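Local atomic coordinates of extracellular ligand-binding receptor (Rhodopseudomonas palustris, PDB entry 4EYO), a protein that probably works as a periplasmic solute-binding protein for uptake, and holds 4'-hydroxycinnamic acid in the cleft of its two-lobed fold. Residues Pro95-Ala100 against Trp111-Pro116; Ser77-Thr82 against Asp145-Leu150; Pro247-Glu252 against Ile349-Lys354. All coordinates share one frame; numbering follows the deposited sequence. Where two conformers were deposited one is given.

Contact 1 (Pro95-Ala100 against Trp111-Pro116). With HC4 (4'-hydroxycinnamic acid), chain B.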
ATOM      1  N   PRO A  95     -15.598  -8.373  -7.576  1.00 16.63           N
ATOM      2  CA  PRO A  95     -14.722  -7.205  -7.489  1.00 16.88           C
ATOM      3  C   PRO A  95     -13.820  -7.249  -6.265  1.00 17.89           C
ATOM      4  O   PRO A  95     -14.266  -7.565  -5.156  1.00 19.44           O
ATOM      5  CB  PRO A  95     -15.690  -6.029  -7.308  1.00 14.76           C
ATOM      6  CG  PRO A  95     -17.027  -6.513  -7.800  1.00 16.97           C
ATOM      7  CD  PRO A  95     -17.020  -8.012  -7.788  1.00 16.84           C
ATOM      8  N   HIS A  96     -12.578  -6.850  -6.477  1.00 15.68           N
ATOM      9  CA  HIS A  96     -11.534  -6.910  -5.473  1.00 14.15           C
ATOM     10  C   HIS A  96     -10.747  -5.624  -5.397  1.00 16.32           C
ATOM     11  O   HIS A  96     -10.177  -5.153  -6.428  1.00 15.59           O
ATOM     12  CB  HIS A  96     -10.587  -8.054  -5.847  1.00 13.03           C
ATOM     13  CG  HIS A  96      -9.266  -8.047  -5.071  1.00 14.46           C
ATOM     14  ND1 HIS A  96      -8.059  -8.314  -5.669  1.00 15.24           N
ATOM     15  CD2 HIS A  96      -8.994  -7.815  -3.721  1.00 14.10           C
ATOM     16  CE1 HIS A  96      -7.078  -8.278  -4.747  1.00 14.56           C
ATOM     17  NE2 HIS A  96      -7.639  -7.925  -3.554  1.00 15.27           N
ATOM     18  N   ILE A  97     -10.674  -5.053  -4.193  1.00 15.59           N
ATOM     19  CA  ILE A  97      -9.873  -3.852  -3.985  1.00 15.48           C
ATOM     20  C   ILE A  97      -8.659  -4.257  -3.163  1.00 17.15           C
ATOM     21  O   ILE A  97      -8.817  -4.608  -1.973  1.00 17.13           O
ATOM     22  CB  ILE A  97     -10.662  -2.738  -3.267  1.00 16.00           C
ATOM     23  CG1 ILE A  97     -11.849  -2.295  -4.144  1.00 15.45           C
ATOM     24  CG2 ILE A  97      -9.743  -1.513  -3.045  1.00 17.53           C
ATOM     25  CD1 ILE A  97     -12.730  -1.271  -3.445  1.00 17.79           C
ATOM     26  N   ALA A  98      -7.486  -4.287  -3.813  1.00 15.21           N
ATOM     27  CA  ALA A  98      -6.236  -4.640  -3.171  1.00 18.24           C
ATOM     28  C   ALA A  98      -5.746  -3.532  -2.203  1.00 17.69           C
ATOM     29  O   ALA A  98      -5.732  -2.300  -2.532  1.00 18.78           O
ATOM     30  CB  ALA A  98      -5.159  -4.943  -4.225  1.00 18.30           C
ATOM     31  N   LEU A  99      -5.305  -3.954  -1.018  1.00 19.97           N
ATOM     32  CA  LEU A  99      -4.729  -3.000  -0.051  1.00 18.69           C
ATOM     33  C   LEU A  99      -3.181  -3.068  -0.003  1.00 20.74           C
ATOM     34  O   LEU A  99      -2.550  -2.393   0.815  1.00 20.85           O
ATOM     35  CB  LEU A  99      -5.363  -3.177   1.341  1.00 20.71           C
ATOM     36  CG  LEU A  99      -6.898  -3.041   1.409  1.00 20.39           C
ATOM     37  CD1 LEU A  99      -7.372  -3.182   2.847  1.00 22.18           C
ATOM     38  CD2 LEU A  99      -7.393  -1.704   0.817  1.00 22.02           C
ATOM     39  N   ALA A 100      -2.570  -3.863  -0.894  1.00 18.75           N
ATOM     40  CA  ALA A 100      -1.094  -3.932  -1.020  1.00 20.50           C
ATOM     41  C   ALA A 100      -0.792  -3.876  -2.511  1.00 22.00           C
ATOM     42  O   ALA A 100      -1.669  -4.218  -3.310  1.00 25.20           O
ATOM     43  CB  ALA A 100      -0.553  -5.249  -0.410  1.00 20.91           C
ATOM     44  N   TRP A 111     -10.934  -8.085 -12.560  1.00 16.26           N
ATOM     45  CA  TRP A 111     -11.697  -7.968 -11.302  1.00 15.67           C
ATOM     46  C   TRP A 111     -11.027  -7.200 -10.161  1.00 14.47           C
ATOM     47  O   TRP A 111     -11.694  -6.899  -9.164  1.00 18.35           O
ATOM     48  CB  TRP A 111     -12.180  -9.372 -10.826  1.00 16.81           C
ATOM     49  CG  TRP A 111     -13.214  -9.949 -11.798  1.00 16.48           C
ATOM     50  CD1 TRP A 111     -13.013 -10.840 -12.853  1.00 17.34           C
ATOM     51  CD2 TRP A 111     -14.641  -9.594 -11.850  1.00 17.23           C
ATOM     52  NE1 TRP A 111     -14.211 -11.071 -13.519  1.00 19.31           N
ATOM     53  CE2 TRP A 111     -15.216 -10.330 -12.969  1.00 18.18           C
ATOM     54  CE3 TRP A 111     -15.476  -8.720 -11.089  1.00 18.61           C
ATOM     55  CZ2 TRP A 111     -16.575 -10.237 -13.291  1.00 17.30           C
ATOM     56  CZ3 TRP A 111     -16.833  -8.636 -11.422  1.00 18.39           C
ATOM     57  CH2 TRP A 111     -17.364  -9.375 -12.501  1.00 20.58           C
ATOM     58  N   SER A 112      -9.741  -6.857 -10.310  1.00 15.26           N
ATOM     59  CA  SER A 112      -8.923  -6.237  -9.264  1.00 16.21           C
ATOM     60  C   SER A 112      -8.614  -4.786  -9.607  1.00 17.29           C
ATOM     61  O   SER A 112      -8.241  -4.484 -10.763  1.00 18.66           O
ATOM     62  CB  SER A 112      -7.596  -6.997  -9.030  1.00 17.67           C
ATOM     63  OG  SER A 112      -7.802  -8.263  -8.418  1.00 15.48           O
ATOM     64  N   VAL A 113      -8.763  -3.904  -8.610  1.00 15.40           N
ATOM     65  CA  VAL A 113      -8.106  -2.574  -8.632  1.00 14.29           C
ATOM     66  C   VAL A 113      -7.227  -2.440  -7.379  1.00 16.87           C
ATOM     67  O   VAL A 113      -7.325  -3.278  -6.439  1.00 15.19           O
ATOM     68  CB  VAL A 113      -9.103  -1.389  -8.697  1.00 16.94           C
ATOM     69  CG1 VAL A 113      -9.877  -1.376 -10.007  1.00 15.55           C
ATOM     70  CG2 VAL A 113     -10.018  -1.370  -7.482  1.00 16.93           C
ATOM     71  N   VAL A 114      -6.394  -1.392  -7.337  1.00 15.94           N
ATOM     72  CA  VAL A 114      -5.259  -1.358  -6.388  1.00 15.48           C
ATOM     73  C   VAL A 114      -5.200  -0.004  -5.675  1.00 16.92           C
ATOM     74  O   VAL A 114      -5.115   1.059  -6.334  1.00 18.77           O
ATOM     75  CB  VAL A 114      -3.902  -1.685  -7.071  1.00 15.96           C
ATOM     76  CG1 VAL A 114      -2.773  -1.807  -6.041  1.00 20.11           C
ATOM     77  CG2 VAL A 114      -3.957  -2.968  -7.906  1.00 16.99           C
HETATM   78  N   MSE A 115      -5.284  -0.019  -4.354  1.00 15.94           N
HETATM   79  CA  MSE A 115      -5.166   1.235  -3.615  1.00 17.03           C
HETATM   80  C   MSE A 115      -3.724   1.789  -3.524  1.00 18.87           C
HETATM   81  O   MSE A 115      -3.509   2.987  -3.834  1.00 17.82           O
HETATM   82  CB  MSE A 115      -5.826   1.122  -2.223  1.00 17.45           C
HETATM   83  CG  MSE A 115      -7.366   0.823  -2.278  1.00 19.80           C
HETATM   84 SE   MSE A 115      -8.381   2.323  -3.051  0.75 18.26          SE
HETATM   85  CE  MSE A 115      -8.476   1.593  -4.783  1.00 18.43           C
ATOM     86  N   PRO A 116      -2.730   0.948  -3.125  1.00 17.89           N
ATOM     87  CA  PRO A 116      -1.384   1.525  -3.037  1.00 20.75           C
ATOM     88  C   PRO A 116      -0.826   2.043  -4.368  1.00 20.73           C
ATOM     89  O   PRO A 116      -1.144   1.506  -5.443  1.00 20.93           O
ATOM     90  CB  PRO A 116      -0.521   0.359  -2.526  1.00 20.20           C
ATOM     91  CG  PRO A 116      -1.470  -0.528  -1.809  1.00 20.06           C
ATOM     92  CD  PRO A 116      -2.767  -0.432  -2.563  1.00 18.66           C
TER
HETATM   93  C1  HC4 B 401       4.699  -5.651   1.075  1.00 25.56           C
HETATM   94  O1  HC4 B 401       5.312  -5.829   2.154  1.00 27.12           O
HETATM   95  O2  HC4 B 401       4.503  -6.588   0.250  1.00 20.18           O
HETATM   96  C2  HC4 B 401       4.193  -4.316   0.714  1.00 21.42           C
HETATM   97  C3  HC4 B 401       3.475  -3.541   1.544  1.00 21.63           C
HETATM   98  C1' HC4 B 401       2.953  -2.213   1.085  1.00 20.10           C
HETATM   99  C2' HC4 B 401       1.691  -1.834   1.580  1.00 23.87           C
HETATM  100  C3' HC4 B 401       1.101  -0.612   1.258  1.00 21.55           C
HETATM  101  C4' HC4 B 401       1.819   0.258   0.435  1.00 22.08           C
HETATM  102  C5' HC4 B 401       3.082  -0.099  -0.083  1.00 18.92           C
HETATM  103  C6' HC4 B 401       3.670  -1.332   0.261  1.00 21.78           C
HETATM  104  O4' HC4 B 401       1.237   1.451   0.111  1.00 22.90           O
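His96 and Ser112 are bridge partners on two parallel strands, with their side chains on the same face of the sheet and joined to each other. The CB of His96 lies 3.7 Å from the carbonyl O of Trp111, and CG is just as far from the Ser112 OG. With CG anti to the backbone N (chi1 167°), beside the carbonyl carbon, the imidazole presents its ND1 to the Ser112 OG at 2.8 Å, in the plane of the ring and at its edge. CE1 flanks the same hydroxyl, and at the tip NE2 is hydrogen-bonded to Gly75 O on the next strand. Ser112 OG also bonds to Ser86 of helix 79-92, which packs over this side of the sheet. A leucine in place of His96 would probably leave Gly75 O without its imidazole donor and Ser112 OG with Ser86 as its main remaining partner, and remove the side-chain bridge from strand 72-75 to strand 112-114.

The two strands belong to a beta-alpha-beta unit with the short helix 106-109, and strand 112-114 is the outermost of its sheet in the first lobe. Its backbone bonds run from Trp111 to Met115; Val113 N reaches His96 O at 2.9 Å. On the face bearing Ile97 and Val113, the Ile97 CG2 presses on CG of Met115, a selenomethionine, at a tight 3.4 Å. At the N-terminal end of the ladder, the Pro95 CD sits 3.7 Å from the Trp111 CZ3.

Contact 2 (Ser77-Thr82 against Asp145-Leu150). With HC4 (4'-hydroxycinnamic acid), chain B.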
ATOM      1  N   SER A  77      -2.817  -7.130   3.223  1.00 20.94           N
ATOM      2  CA  SER A  77      -1.956  -6.060   3.734  1.00 21.62           C
ATOM      3  C   SER A  77      -0.554  -6.050   3.111  1.00 22.65           C
ATOM      4  O   SER A  77       0.123  -5.026   3.112  1.00 25.53           O
ATOM      5  CB  SER A  77      -1.839  -6.221   5.240  1.00 22.44           C
ATOM      6  OG  SER A  77      -3.110  -6.023   5.837  1.00 24.29           O
ATOM      7  N   VAL A  78      -0.125  -7.195   2.574  1.00 22.16           N
ATOM      8  CA  VAL A  78       1.195  -7.314   1.949  1.00 20.18           C
ATOM      9  C   VAL A  78       1.061  -8.061   0.631  1.00 20.30           C
ATOM     10  O   VAL A  78       0.018  -8.674   0.337  1.00 21.29           O
ATOM     11  CB  VAL A  78       2.267  -7.949   2.882  1.00 22.04           C
ATOM     12  CG1 VAL A  78       2.592  -6.998   4.060  1.00 25.12           C
ATOM     13  CG2 VAL A  78       1.834  -9.349   3.360  1.00 20.91           C
ATOM     14  N   THR A  79       2.084  -7.972  -0.191  1.00 20.04           N
ATOM     15  CA  THR A  79       1.918  -8.417  -1.596  1.00 22.55           C
ATOM     16  C   THR A  79       1.609  -9.929  -1.795  1.00 22.05           C
ATOM     17  O   THR A  79       0.665 -10.268  -2.498  1.00 18.94           O
ATOM     18  CB  THR A  79       3.106  -7.928  -2.461  1.00 25.18           C
ATOM     19  OG1 THR A  79       3.164  -6.485  -2.401  1.00 24.05           O
ATOM     20  CG2 THR A  79       2.977  -8.422  -3.895  1.00 22.52           C
ATOM     21  N   PRO A  80       2.380 -10.840  -1.181  1.00 23.62           N
ATOM     22  CA  PRO A  80       2.092 -12.260  -1.507  1.00 24.18           C
ATOM     23  C   PRO A  80       0.614 -12.716  -1.269  1.00 22.15           C
ATOM     24  O   PRO A  80      -0.004 -13.343  -2.182  1.00 24.15           O
ATOM     25  CB  PRO A  80       3.119 -13.035  -0.654  1.00 25.30           C
ATOM     26  CG  PRO A  80       4.278 -12.057  -0.531  1.00 24.97           C
ATOM     27  CD  PRO A  80       3.630 -10.687  -0.405  1.00 22.12           C
ATOM     28  N   PRO A  81       0.024 -12.392  -0.091  1.00 21.74           N
ATOM     29  CA  PRO A  81      -1.379 -12.794   0.077  1.00 20.55           C
ATOM     30  C   PRO A  81      -2.344 -11.978  -0.806  1.00 21.37           C
ATOM     31  O   PRO A  81      -3.413 -12.469  -1.139  1.00 21.63           O
ATOM     32  CB  PRO A  81      -1.642 -12.544   1.574  1.00 20.31           C
ATOM     33  CG  PRO A  81      -0.670 -11.510   1.956  1.00 20.83           C
ATOM     34  CD  PRO A  81       0.572 -11.868   1.171  1.00 22.74           C
ATOM     35  N   THR A  82      -1.961 -10.766  -1.196  1.00 17.66           N
ATOM     36  CA  THR A  82      -2.789  -9.972  -2.128  1.00 17.60           C
ATOM     37  C   THR A  82      -2.851 -10.616  -3.500  1.00 15.44           C
ATOM     38  O   THR A  82      -3.922 -10.687  -4.119  1.00 17.42           O
ATOM     39  CB  THR A  82      -2.276  -8.529  -2.218  1.00 18.10           C
ATOM     40  OG1 THR A  82      -2.313  -8.010  -0.902  1.00 18.00           O
ATOM     41  CG2 THR A  82      -3.206  -7.667  -3.061  1.00 18.72           C
ATOM     42  N   ASP A 145      10.804 -11.961  -2.475  1.00 28.31           N
ATOM     43  CA  ASP A 145       9.436 -12.259  -2.965  1.00 29.43           C
ATOM     44  C   ASP A 145       8.934 -11.186  -3.952  1.00 29.36           C
ATOM     45  O   ASP A 145       9.706 -10.291  -4.340  1.00 28.89           O
ATOM     46  CB  ASP A 145       8.458 -12.538  -1.814  1.00 28.08           C
ATOM     47  CG  ASP A 145       8.130 -11.314  -0.955  1.00 29.36           C
ATOM     48  OD1 ASP A 145       8.061 -10.167  -1.442  1.00 27.69           O
ATOM     49  OD2 ASP A 145       7.915 -11.513   0.261  1.00 35.34           O
ATOM     50  N   SER A 146       7.669 -11.263  -4.370  1.00 25.75           N
ATOM     51  CA  SER A 146       7.190 -10.387  -5.432  1.00 25.31           C
ATOM     52  C   SER A 146       7.306  -8.888  -5.106  1.00 24.93           C
ATOM     53  O   SER A 146       7.496  -8.081  -6.006  1.00 27.26           O
ATOM     54  CB  SER A 146       5.754 -10.740  -5.872  1.00 29.15           C
ATOM     55  OG  SER A 146       4.883 -10.758  -4.748  1.00 42.54           O
ATOM     56  N   TYR A 147       7.224  -8.512  -3.831  1.00 26.93           N
ATOM     57  CA  TYR A 147       7.351  -7.095  -3.493  1.00 25.73           C
ATOM     58  C   TYR A 147       8.802  -6.625  -3.690  1.00 25.85           C
ATOM     59  O   TYR A 147       9.046  -5.546  -4.284  1.00 23.93           O
ATOM     60  CB  TYR A 147       6.873  -6.796  -2.088  1.00 22.02           C
ATOM     61  CG  TYR A 147       6.942  -5.321  -1.750  1.00 22.47           C
ATOM     62  CD1 TYR A 147       6.059  -4.394  -2.350  1.00 22.87           C
ATOM     63  CD2 TYR A 147       7.899  -4.839  -0.868  1.00 23.65           C
ATOM     64  CE1 TYR A 147       6.114  -3.034  -2.024  1.00 19.35           C
ATOM     65  CE2 TYR A 147       7.978  -3.480  -0.537  1.00 21.82           C
ATOM     66  CZ  TYR A 147       7.103  -2.582  -1.133  1.00 23.36           C
ATOM     67  OH  TYR A 147       7.146  -1.249  -0.807  1.00 22.35           O
ATOM     68  N   GLY A 148       9.752  -7.440  -3.201  1.00 23.05           N
ATOM     69  CA  GLY A 148      11.171  -7.159  -3.402  1.00 24.37           C
ATOM     70  C   GLY A 148      11.505  -7.143  -4.876  1.00 26.39           C
ATOM     71  O   GLY A 148      12.310  -6.290  -5.300  1.00 25.22           O
ATOM     72  N   ASP A 149      10.875  -8.045  -5.657  1.00 25.54           N
ATOM     73  CA  ASP A 149      11.059  -8.082  -7.128  1.00 27.50           C
ATOM     74  C   ASP A 149      10.537  -6.800  -7.815  1.00 27.11           C
ATOM     75  O   ASP A 149      11.218  -6.245  -8.652  1.00 26.61           O
ATOM     76  CB  ASP A 149      10.394  -9.320  -7.782  1.00 27.71           C
ATOM     77  CG  ASP A 149      10.991 -10.644  -7.324  1.00 30.06           C
ATOM     78  OD1 ASP A 149      12.151 -10.715  -6.835  1.00 31.10           O
ATOM     79  OD2 ASP A 149      10.256 -11.647  -7.450  1.00 33.81           O
ATOM     80  N   LEU A 150       9.320  -6.347  -7.470  1.00 27.91           N
ATOM     81  CA  LEU A 150       8.747  -5.160  -8.084  1.00 24.48           C
ATOM     82  C   LEU A 150       9.733  -3.978  -7.969  1.00 24.60           C
ATOM     83  O   LEU A 150       9.968  -3.245  -8.954  1.00 25.72           O
ATOM     84  CB  LEU A 150       7.396  -4.795  -7.468  1.00 24.35           C
ATOM     85  CG  LEU A 150       6.140  -5.588  -7.850  1.00 27.15           C
ATOM     86  CD1 LEU A 150       4.957  -5.151  -6.969  1.00 27.16           C
ATOM     87  CD2 LEU A 150       5.809  -5.398  -9.324  1.00 31.75           C
TER
HETATM   88  C1  HC4 B 401       4.699  -5.651   1.075  1.00 25.56           C
HETATM   89  O1  HC4 B 401       5.312  -5.829   2.154  1.00 27.12           O
HETATM   90  O2  HC4 B 401       4.503  -6.588   0.250  1.00 20.18           O
HETATM   91  C2  HC4 B 401       4.193  -4.316   0.714  1.00 21.42           C
HETATM   92  C3  HC4 B 401       3.475  -3.541   1.544  1.00 21.63           C
HETATM   93  C1' HC4 B 401       2.953  -2.213   1.085  1.00 20.10           C
HETATM   94  C2' HC4 B 401       1.691  -1.834   1.580  1.00 23.87           C
HETATM   95  C3' HC4 B 401       1.101  -0.612   1.258  1.00 21.55           C
HETATM   96  C4' HC4 B 401       1.819   0.258   0.435  1.00 22.08           C
HETATM   97  C5' HC4 B 401       3.082  -0.099  -0.083  1.00 18.92           C
HETATM   98  C6' HC4 B 401       3.670  -1.332   0.261  1.00 21.78           C
HETATM   99  O4' HC4 B 401       1.237   1.451   0.111  1.00 22.90           O
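Thr79 and Tyr147 stand in the first turns of two helices, 79-92 and 146-161, whose N-terminal ends come together with CA atoms of these two residues 5.9 Å apart. Val78 and Asp145 occupy the N-cap positions. The Asp145 OD1 takes the Tyr147 N at 3.0 Å on its anti side, somewhat out of the carboxylate plane, while OD2 forms a salt bridge with Arg174.

No hydrogen bond crosses between the segments; they touch by small groups. The Thr79 CG2 comes within 3.1 Å of the Ser146 OG, a close approach for a methyl, and the Pro80 CG rests against the Asp145 OD2. The Thr79 and Tyr147 side chains cross at about a right angle.

Between the helix ends sits one carboxylate oxygen of 4'-hydroxycinnamic acid. Its O2 receives the Thr79 N at 2.8 Å in a fairly straight bond (162° at the hydrogen), and the Thr79 OG1, itself bonded to Pro101 O, is close by. Tyr147 has CG anti to its own backbone N (chi1 -177°), which brings one face of the ring under the ligand's C2, 3.5 Å above the ring plane and over its centre. The Tyr147 OH is tied to Thr222, and Trp151 meets the ring edge-to-face, which probably limits its turning.

Arg174 also bonds the ligand from NH1, so Asp145 acts as a second-shell residue. The N-terminal end of helix 79-92, through Thr79 N, and probably the Arg174 guanidinium would be expected to favour the anionic carboxylate, while helix 146-161 supplies the Tyr147 ring.

Contact 3 (Pro247-Glu252 against Ile349-Lys354)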
ATOM      1  N   PRO A 247      -0.005  11.176   0.065  1.00 24.91           N
ATOM      2  CA  PRO A 247      -0.235  12.504   0.643  1.00 24.72           C
ATOM      3  C   PRO A 247      -0.969  12.495   1.975  1.00 27.83           C
ATOM      4  O   PRO A 247      -1.061  13.545   2.639  1.00 26.69           O
ATOM      5  CB  PRO A 247      -1.109  13.203  -0.415  1.00 25.22           C
ATOM      6  CG  PRO A 247      -1.781  12.081  -1.164  1.00 27.79           C
ATOM      7  CD  PRO A 247      -0.755  10.978  -1.200  1.00 24.83           C
ATOM      8  N   VAL A 248      -1.555  11.349   2.330  1.00 27.12           N
ATOM      9  CA  VAL A 248      -2.199  11.181   3.646  1.00 29.06           C
ATOM     10  C   VAL A 248      -1.268  11.465   4.850  1.00 28.51           C
ATOM     11  O   VAL A 248      -1.744  11.828   5.950  1.00 29.46           O
ATOM     12  CB  VAL A 248      -2.872   9.792   3.792  1.00 28.93           C
ATOM     13  CG1 VAL A 248      -1.845   8.704   4.084  1.00 24.44           C
ATOM     14  CG2 VAL A 248      -3.914   9.826   4.894  1.00 24.76           C
HETATM   15  N   MSE A 249       0.048  11.306   4.654  1.00 28.17           N
HETATM   16  CA  MSE A 249       1.023  11.720   5.677  1.00 28.50           C
HETATM   17  C   MSE A 249       1.053  13.243   5.968  1.00 29.43           C
HETATM   18  O   MSE A 249       1.441  13.649   7.073  1.00 29.32           O
HETATM   19  CB  MSE A 249       2.421  11.195   5.347  1.00 26.25           C
HETATM   20  CG  MSE A 249       2.508   9.677   5.319  1.00 26.44           C
HETATM   21 SE   MSE A 249       1.845   8.775   6.937  0.75 24.17          SE
HETATM   22  CE  MSE A 249       3.496   8.777   7.961  1.00 33.32           C
ATOM     23  N   ASP A 250       0.626  14.084   5.006  1.00 31.28           N
ATOM     24  CA  ASP A 250       0.637  15.566   5.204  1.00 31.65           C
ATOM     25  C   ASP A 250      -0.582  16.333   4.585  1.00 33.80           C
ATOM     26  O   ASP A 250      -0.408  17.168   3.687  1.00 31.84           O
ATOM     27  CB  ASP A 250       1.990  16.143   4.725  1.00 31.77           C
ATOM     28  CG  ASP A 250       2.112  17.660   4.933  1.00 39.14           C
ATOM     29  OD1 ASP A 250       1.539  18.183   5.928  1.00 37.70           O
ATOM     30  OD2 ASP A 250       2.806  18.333   4.109  1.00 47.41           O
ATOM     31  N   PRO A 251      -1.825  16.053   5.062  1.00 30.95           N
ATOM     32  CA  PRO A 251      -2.920  16.821   4.479  1.00 35.79           C
ATOM     33  C   PRO A 251      -2.797  18.309   4.806  1.00 36.67           C
ATOM     34  O   PRO A 251      -3.133  19.148   3.956  1.00 36.75           O
ATOM     35  CB  PRO A 251      -4.171  16.182   5.108  1.00 32.56           C
ATOM     36  CG  PRO A 251      -3.745  14.784   5.436  1.00 32.16           C
ATOM     37  CD  PRO A 251      -2.334  14.972   5.925  1.00 34.22           C
ATOM     38  N   GLU A 252      -2.257  18.636   5.985  1.00 40.76           N
ATOM     39  CA  GLU A 252      -2.125  20.054   6.415  1.00 38.68           C
ATOM     40  C   GLU A 252      -1.307  20.903   5.429  1.00 44.21           C
ATOM     41  O   GLU A 252      -1.615  22.077   5.211  1.00 39.32           O
ATOM     42  CB  GLU A 252      -1.520  20.168   7.821  1.00 44.38           C
ATOM     43  CG  GLU A 252      -2.357  19.568   8.940  1.00 45.15           C
ATOM     44  CD  GLU A 252      -2.142  18.065   9.150  1.00 43.36           C
ATOM     45  OE1 GLU A 252      -1.475  17.365   8.332  1.00 40.08           O
ATOM     46  OE2 GLU A 252      -2.674  17.565  10.161  1.00 48.52           O
ATOM     47  N   ILE A 349       4.237  12.089  -2.205  1.00 20.80           N
ATOM     48  CA  ILE A 349       5.160  13.089  -1.680  1.00 23.77           C
ATOM     49  C   ILE A 349       6.456  12.379  -1.212  1.00 23.83           C
ATOM     50  O   ILE A 349       6.578  11.133  -1.283  1.00 23.26           O
ATOM     51  CB  ILE A 349       4.528  13.849  -0.501  1.00 23.12           C
ATOM     52  CG1 ILE A 349       4.127  12.848   0.612  1.00 24.34           C
ATOM     53  CG2 ILE A 349       3.331  14.661  -0.973  1.00 28.10           C
ATOM     54  CD1 ILE A 349       3.640  13.491   1.898  1.00 24.30           C
ATOM     55  N   LEU A 350       7.422  13.171  -0.761  1.00 23.52           N
ATOM     56  CA  LEU A 350       8.701  12.646  -0.263  1.00 23.58           C
ATOM     57  C   LEU A 350       8.869  13.049   1.209  1.00 26.51           C
ATOM     58  O   LEU A 350       8.621  14.222   1.593  1.00 26.67           O
ATOM     59  CB  LEU A 350       9.885  13.145  -1.122  1.00 23.30           C
ATOM     60  CG  LEU A 350      11.281  12.620  -0.721  1.00 25.91           C
ATOM     61  CD1 LEU A 350      11.403  11.106  -0.949  1.00 26.25           C
ATOM     62  CD2 LEU A 350      12.373  13.373  -1.496  1.00 25.81           C
ATOM     63  N   LEU A 351       9.218  12.077   2.050  1.00 21.88           N
ATOM     64  CA  LEU A 351       9.422  12.345   3.464  1.00 23.56           C
ATOM     65  C   LEU A 351      10.869  12.139   3.853  1.00 20.64           C
ATOM     66  O   LEU A 351      11.592  11.350   3.228  1.00 21.04           O
ATOM     67  CB  LEU A 351       8.530  11.457   4.359  1.00 23.84           C
ATOM     68  CG  LEU A 351       7.011  11.486   4.160  1.00 22.65           C
ATOM     69  CD1 LEU A 351       6.319  10.421   5.020  1.00 27.12           C
ATOM     70  CD2 LEU A 351       6.433  12.864   4.448  1.00 25.82           C
ATOM     71  N   THR A 352      11.274  12.846   4.914  1.00 21.48           N
ATOM     72  CA  THR A 352      12.478  12.465   5.655  1.00 22.11           C
ATOM     73  C   THR A 352      12.126  12.379   7.154  1.00 22.15           C
ATOM     74  O   THR A 352      10.965  12.563   7.541  1.00 22.85           O
ATOM     75  CB  THR A 352      13.688  13.402   5.373  1.00 21.96           C
ATOM     76  OG1 THR A 352      14.892  12.845   5.946  1.00 22.27           O
ATOM     77  CG2 THR A 352      13.452  14.814   5.984  1.00 23.65           C
ATOM     78  N   VAL A 353      13.121  12.088   7.990  1.00 21.69           N
ATOM     79  CA  VAL A 353      12.914  11.948   9.434  1.00 22.16           C
ATOM     80  C   VAL A 353      13.903  12.850  10.097  1.00 22.82           C
ATOM     81  O   VAL A 353      15.117  12.752   9.832  1.00 23.14           O
ATOM     82  CB  VAL A 353      13.053  10.481   9.947  1.00 20.40           C
ATOM     83  CG1 VAL A 353      13.111  10.441  11.473  1.00 19.14           C
ATOM     84  CG2 VAL A 353      11.857   9.645   9.455  1.00 21.56           C
ATOM     85  N   LYS A 354      13.408  13.759  10.934  0.50 22.43           N
ATOM     86  CA  LYS A 354      14.290  14.588  11.740  0.50 23.78           C
ATOM     87  C   LYS A 354      13.776  14.604  13.163  0.50 25.49           C
ATOM     88  O   LYS A 354      12.599  14.899  13.404  0.50 26.24           O
ATOM     89  CB  LYS A 354      14.416  16.018  11.193  0.50 19.65           C
ATOM     90  CG  LYS A 354      15.231  16.960  12.074  0.50 23.33           C
ATOM     91  CD  LYS A 354      16.738  16.701  12.052  0.50 20.63           C
ATOM     92  CE  LYS A 354      17.485  17.657  12.969  0.50 26.75           C
ATOM     93  NZ  LYS A 354      18.820  17.121  13.369  0.50 30.47           N
TER
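Pro247 and Ile349 bring the segments together, their CA atoms 5.9 Å apart, where the 3-10 turn 247-249 packs against the start of strand 349-354. This strand runs antiparallel to strand 242-245 in the mixed beta sheet of the second, alpha/beta lobe of the periplasmic binding protein fold, and the turn is the continuation of 242-245 beyond the sheet. Its shape is held by the Asp250 N, which bonds the Pro247 O at 3.0 Å.

The contact itself is apolar. Ile349 places CG1 between its backbone N and carbonyl carbon (chi1 58°), which directs CD1 toward the turn. There CD1 has the Pro247 CA and the Asp250 CB each 4.2 Å away, with Met249 CB at a similar range. Asp250 contributes its methylene here, while its OD1 is turned to Gly253 N. Two residues along the strand, Leu351 crosses Met249, a selenomethionine, at about a right angle. Tyr358 of the edge strand 357-360 also touches both of these side chains. The Met249 chain bends at chi2 and chi3, leading its selenium away from the strand, so the part that meets Leu351 is its base: the Leu351 CD1 lies 3.9 Å from the Met249 CG.

Contacts 1 and 2 are neighbours, with centres about 13 Å apart, and contact 1 is nested inside the chain loop that contact 2 closes. Helix 79-92 leads directly to strand 96-98 and packs back on it: the Ala98 CB lies 3.5 Å from the Thr82 CG2, and the Ala100 CB is 3.3 Å from the Thr82 OG1. Both contacts reach the ligand, at opposite ends. Contact 2 grips the carboxylate, whereas in contact 1 the Pro116 CB approaches the phenolic O4' at 3.4 Å. Contact 3 stands apart, its centre about 23 Å from that of contact 1 and about 24 Å from that of contact 2, with the Met249 side chain still about 10 Å from the ligand.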